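Long-range contacts in NanS-p (Escherichia phage vB_EcoP_24B, PDB 6YP6), which probably acts as a carbohydrate esterase on acetylated sialic acids and is a sugar-binding protein of a Shiga toxin-encoding phage: residues 127-132 with 139-144; 88-93 with 117-122. One frame throughout, in Å; residues are numbered along the deposited sequence.

Overall arrangement
Both contacts lie in one antiparallel seven-stranded sheet, with centres about 9 Å apart. Contact 2 comes first along the chain. It pairs strand 88-95, inside the sheet, with strand 113-121. Contact 1 pairs strand 125-130 with strand 140-147, the outermost strand on that side. Strands 113-121 and 125-130 follow each other and are neighbours, so the two contacts are joined directly: Met129 N lies 2.8 Å from Tyr118 O, a probable hydrogen bond. One sheet face packs on the second, eight-stranded antiparallel sheet. Contact 2 is buried, while contact 1, at the sheet edge, is partly buried. Together they tie four consecutive strands into one continuous sheet, from its interior to its edge.

Contact 1: 127-132 with 139-144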
# COMPACT_ATOMS: atom_id res chain seq x y z
N ASN A 127 8.67 -4.93 -8.36
CA ASN A 127 7.62 -5.92 -8.22
C ASN A 127 6.63 -5.55 -7.12
O ASN A 127 6.97 -4.85 -6.16
CB ASN A 127 8.24 -7.27 -7.88
CG ASN A 127 9.13 -7.77 -8.99
OD1 ASN A 127 8.86 -7.51 -10.17
ND2 ASN A 127 10.19 -8.46 -8.63
N VAL A 128 5.40 -6.05 -7.29
CA VAL A 128 4.34 -5.97 -6.31
C VAL A 128 4.09 -7.38 -5.79
O VAL A 128 3.82 -8.29 -6.59
CB VAL A 128 3.04 -5.41 -6.91
CG1 VAL A 128 1.99 -5.28 -5.83
CG2 VAL A 128 3.26 -4.10 -7.63
N MET A 129 4.17 -7.57 -4.47
CA MET A 129 4.13 -8.87 -3.84
C MET A 129 3.02 -8.90 -2.79
O MET A 129 2.67 -7.88 -2.20
CB MET A 129 5.46 -9.13 -3.11
CG MET A 129 6.69 -9.02 -3.98
SD MET A 129 6.82 -10.26 -5.28
CE MET A 129 6.96 -11.76 -4.33
N TYR A 130 2.50 -10.10 -2.54
CA TYR A 130 1.49 -10.35 -1.52
C TYR A 130 2.12 -11.15 -0.40
O TYR A 130 2.56 -12.29 -0.61
CB TYR A 130 0.31 -11.10 -2.14
CG TYR A 130 -0.90 -11.35 -1.26
CD1 TYR A 130 -1.17 -10.61 -0.12
CD2 TYR A 130 -1.81 -12.33 -1.62
CE1 TYR A 130 -2.31 -10.85 0.65
CE2 TYR A 130 -2.94 -12.59 -0.86
CZ TYR A 130 -3.19 -11.84 0.27
OH TYR A 130 -4.31 -12.12 1.03
N HIS A 131 2.17 -10.56 0.80
CA HIS A 131 2.74 -11.21 1.98
C HIS A 131 1.68 -12.11 2.61
O HIS A 131 1.06 -11.79 3.63
CB HIS A 131 3.23 -10.16 2.95
CG HIS A 131 4.04 -10.71 4.09
ND1 HIS A 131 4.80 -9.89 4.89
CD2 HIS A 131 4.23 -11.97 4.55
CE1 HIS A 131 5.41 -10.62 5.81
NE2 HIS A 131 5.08 -11.88 5.63
N ASN A 132 1.45 -13.26 1.98
CA ASN A 132 0.44 -14.19 2.45
C ASN A 132 1.02 -15.56 2.77
O ASN A 132 0.24 -16.48 3.06
CB ASN A 132 -0.75 -14.30 1.50
CG ASN A 132 -0.43 -15.10 0.27
OD1 ASN A 132 0.69 -15.12 -0.22
ND2 ASN A 132 -1.44 -15.78 -0.24
N ASN A 139 5.72 -16.08 -1.01
CA ASN A 139 4.77 -15.01 -1.21
C ASN A 139 4.41 -14.91 -2.69
O ASN A 139 5.24 -15.19 -3.57
CB ASN A 139 5.37 -13.68 -0.76
CG ASN A 139 5.34 -13.50 0.75
OD1 ASN A 139 4.63 -14.20 1.46
ND2 ASN A 139 6.15 -12.57 1.23
N LEU A 140 3.17 -14.52 -2.97
CA LEU A 140 2.72 -14.41 -4.35
C LEU A 140 3.28 -13.14 -4.99
O LEU A 140 3.24 -12.07 -4.38
CB LEU A 140 1.20 -14.38 -4.44
CG LEU A 140 0.44 -15.64 -4.04
CD1 LEU A 140 -1.03 -15.45 -4.35
CD2 LEU A 140 0.99 -16.86 -4.74
N LYS A 141 3.78 -13.28 -6.21
CA LYS A 141 4.12 -12.11 -7.02
C LYS A 141 2.84 -11.69 -7.75
O LYS A 141 2.28 -12.46 -8.55
CB LYS A 141 5.25 -12.39 -8.00
CG LYS A 141 5.58 -11.17 -8.85
CD LYS A 141 6.62 -11.44 -9.93
CE LYS A 141 8.02 -11.45 -9.40
NZ LYS A 141 8.99 -11.75 -10.50
N LEU A 142 2.35 -10.50 -7.44
CA LEU A 142 1.11 -10.02 -8.02
C LEU A 142 1.30 -9.39 -9.38
O LEU A 142 0.35 -9.33 -10.16
CB LEU A 142 0.45 -9.02 -7.08
CG LEU A 142 0.06 -9.58 -5.71
CD1 LEU A 142 -0.63 -8.49 -4.89
CD2 LEU A 142 -0.81 -10.83 -5.84
N GLY A 143 2.49 -8.89 -9.67
CA GLY A 143 2.77 -8.25 -10.94
C GLY A 143 4.05 -7.44 -10.82
O GLY A 143 4.72 -7.45 -9.80
N THR A 144 4.37 -6.76 -11.91
CA THR A 144 5.56 -5.94 -11.97
C THR A 144 5.26 -4.66 -12.71
O THR A 144 4.44 -4.63 -13.63
CB THR A 144 6.72 -6.71 -12.65
OG1 THR A 144 7.89 -5.90 -12.64
CG2 THR A 144 6.42 -7.07 -14.10
O HOH W 1 9.28 -9.20 -12.27
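Met129 lays its sulfur over Lys141, with SD 3.8 Å from Lys141 CB, on one face of a beta hairpin that carries a classic bulge. The methionine chain turns at chi2 (-65°) and chi3 (-64°), which brings CE back to the backbone of the edge strand, 3.7 Å from Leu140 O. On the same face, Lys141 CE passes the amide of Asn127. In the bulge, Leu142 and Gly143 both face Val128. Val128 O takes a bond from Leu142 N at 2.8 Å and a weak one from Gly143 N. Val128 N gives a nearly straight bond to Gly143 O. The other face points to strand 152-159, where Val128 and Leu142 touch Phe157. Here Leu142 CD2 meets Tyr130 CB at 3.9 Å, and Asn132 CB sits over the centre of the Tyr130 ring. Three polar ends are hydrogen-bonded beyond the hairpin: Asn127 ND2 to Asp122, Tyr130 OH to Thr182 N and, at the turn end, Asn139 ND2 to Tyr118 OH. At the far end a water lies between Asn127 OD1 and Lys141 NZ, accepting from NZ at 3.1 Å.

Contact 2: 88-93 with 117-122; sequences YVMAFY and FYIQTD
The Tyr88 ring and the Gln120 amide lie side by side with planes only 10° apart, and they point the same way. Gln120 NE2 is 3.6 Å from Tyr88 CE1, and the aliphatic CB and CG of Gln120 run past CD1. Tyr118 comes to the edge of the Tyr88 ring, where its CD2 is 3.9 Å from Tyr88 CE1. Tyr118 CG stands between its backbone N and carbonyl carbon (chi1 64°), which helps bring CD2 to that edge. The edge of the Tyr118 ring has Gln120 OE1 in its plane. The Phe92 ring has Phe117 O at its edge.

This is an antiparallel strand pair with a classic beta bulge, in which Val89 and Met90 both face Ile119. Ile119 O accepts from Val89 N, and Ile119 N bonds to Met90 O at 2.8 Å, almost in line with the carbonyl. Beyond the bulge, Phe92 and Phe117 exchange two backbone bonds. Ala91 and Tyr118 form a non-hydrogen-bonded pair, and Ala91 CB meets Tyr118 CB at 3.7 Å.

On the opposite face, Ile119 divides its branches. CG2 packs on Val89 CG2 at 3.9 Å, and CD1 touches Met90 CE at 4.0 Å. CG1 is turned away from the carbonyl carbon (chi1 -60°), which carries CD1 to the methionine tip. This apolar face rests on strand 71-79 of the other sheet, where Met90 and Ile119 both touch Phe77. Phe117 stacks on Phe157.

The two faces thus differ in chemistry. The face of Met90, Phe92, Phe117 and Ile119 is hydrophobic and turned to the other sheet, so it probably helps hold the two sheets together. On the other face, a bond from Gln120 NE2 to Asn86 O probably helps keep the amide nearly parallel to the Tyr88 ring.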
# COMPACT_ATOMS: atom_id res chain seq x y z
N TYR A 88 13.67 -2.96 -0.53
CA TYR A 88 12.27 -2.60 -0.38
C TYR A 88 12.01 -1.13 -0.68
O TYR A 88 12.86 -0.27 -0.44
CB TYR A 88 11.78 -2.88 1.05
CG TYR A 88 11.80 -4.35 1.38
CD1 TYR A 88 10.88 -5.24 0.83
CD2 TYR A 88 12.77 -4.87 2.24
CE1 TYR A 88 10.93 -6.59 1.12
CE2 TYR A 88 12.83 -6.21 2.54
CZ TYR A 88 11.92 -7.07 1.98
OH TYR A 88 12.03 -8.40 2.29
N VAL A 89 10.78 -0.86 -1.14
CA VAL A 89 10.20 0.47 -1.17
C VAL A 89 9.25 0.63 0.02
O VAL A 89 9.54 1.38 0.96
CB VAL A 89 9.49 0.78 -2.50
CG1 VAL A 89 8.96 2.21 -2.49
CG2 VAL A 89 10.42 0.55 -3.68
N MET A 90 8.12 -0.07 0.02
CA MET A 90 7.12 0.12 1.06
C MET A 90 6.11 -1.02 1.01
O MET A 90 6.02 -1.75 0.02
CB MET A 90 6.43 1.48 0.91
CG MET A 90 5.63 1.63 -0.36
SD MET A 90 5.13 3.34 -0.56
CE MET A 90 4.59 3.31 -2.25
N ALA A 91 5.33 -1.11 2.07
CA ALA A 91 4.25 -2.07 2.21
C ALA A 91 2.99 -1.36 2.70
O ALA A 91 3.05 -0.35 3.41
CB ALA A 91 4.61 -3.18 3.21
N PHE A 92 1.86 -1.96 2.35
CA PHE A 92 0.52 -1.56 2.77
C PHE A 92 -0.11 -2.73 3.52
O PHE A 92 -0.31 -3.80 2.93
CB PHE A 92 -0.37 -1.26 1.54
CG PHE A 92 0.15 -0.14 0.69
CD1 PHE A 92 1.14 -0.37 -0.25
CD2 PHE A 92 -0.33 1.15 0.84
CE1 PHE A 92 1.64 0.67 -1.03
CE2 PHE A 92 0.19 2.20 0.07
CZ PHE A 92 1.16 1.94 -0.87
N TYR A 93 -0.41 -2.53 4.80
CA TYR A 93 -1.06 -3.54 5.62
C TYR A 93 -2.37 -2.98 6.15
O TYR A 93 -2.40 -1.88 6.72
CB TYR A 93 -0.21 -3.94 6.83
CG TYR A 93 1.17 -4.38 6.51
CD1 TYR A 93 1.39 -5.53 5.80
CD2 TYR A 93 2.26 -3.63 6.96
CE1 TYR A 93 2.70 -5.93 5.50
CE2 TYR A 93 3.55 -4.03 6.68
CZ TYR A 93 3.75 -5.17 5.95
OH TYR A 93 5.06 -5.56 5.70
N PHE A 117 0.46 -5.92 0.99
CA PHE A 117 1.09 -5.81 -0.31
C PHE A 117 2.36 -4.98 -0.21
O PHE A 117 2.34 -3.91 0.40
CB PHE A 117 0.13 -5.12 -1.30
CG PHE A 117 -1.26 -5.71 -1.31
CD1 PHE A 117 -1.44 -7.08 -1.40
CD2 PHE A 117 -2.37 -4.91 -1.20
CE1 PHE A 117 -2.73 -7.63 -1.40
CE2 PHE A 117 -3.65 -5.44 -1.21
CZ PHE A 117 -3.83 -6.80 -1.31
N TYR A 118 3.45 -5.47 -0.77
CA TYR A 118 4.71 -4.74 -0.69
C TYR A 118 5.36 -4.62 -2.05
O TYR A 118 5.11 -5.39 -2.98
CB TYR A 118 5.65 -5.34 0.38
CG TYR A 118 6.14 -6.74 0.12
CD1 TYR A 118 5.39 -7.86 0.49
CD2 TYR A 118 7.37 -6.97 -0.46
CE1 TYR A 118 5.86 -9.14 0.26
CE2 TYR A 118 7.85 -8.24 -0.69
CZ TYR A 118 7.08 -9.33 -0.34
OH TYR A 118 7.49 -10.62 -0.56
N ILE A 119 6.22 -3.62 -2.12
CA ILE A 119 6.89 -3.21 -3.35
C ILE A 119 8.39 -3.34 -3.10
O ILE A 119 8.91 -2.81 -2.11
CB ILE A 119 6.49 -1.78 -3.73
CG1 ILE A 119 4.98 -1.66 -3.96
CG2 ILE A 119 7.28 -1.31 -4.95
CD1 ILE A 119 4.51 -0.23 -4.06
N GLN A 120 9.07 -4.07 -3.99
CA GLN A 120 10.46 -4.48 -3.81
C GLN A 120 11.06 -4.68 -5.19
O GLN A 120 10.36 -5.13 -6.10
CB GLN A 120 10.48 -5.81 -3.04
CG GLN A 120 11.86 -6.37 -2.73
CD GLN A 120 11.81 -7.80 -2.25
OE1 GLN A 120 10.87 -8.54 -2.57
NE2 GLN A 120 12.82 -8.21 -1.48
N THR A 121 12.35 -4.39 -5.34
CA THR A 121 13.02 -4.77 -6.58
C THR A 121 13.66 -6.14 -6.43
O THR A 121 14.14 -6.51 -5.36
CB THR A 121 14.10 -3.77 -6.99
OG1 THR A 121 15.00 -3.50 -5.91
CG2 THR A 121 13.50 -2.47 -7.43
N ASP A 122 13.66 -6.90 -7.53
CA ASP A 122 14.61 -8.01 -7.68
C ASP A 122 15.90 -7.42 -8.24
O ASP A 122 16.25 -6.29 -7.89
CB ASP A 122 13.98 -9.20 -8.40
CG ASP A 122 13.42 -8.88 -9.77
OD1 ASP A 122 13.92 -7.97 -10.44
OD2 ASP A 122 12.47 -9.59 -10.19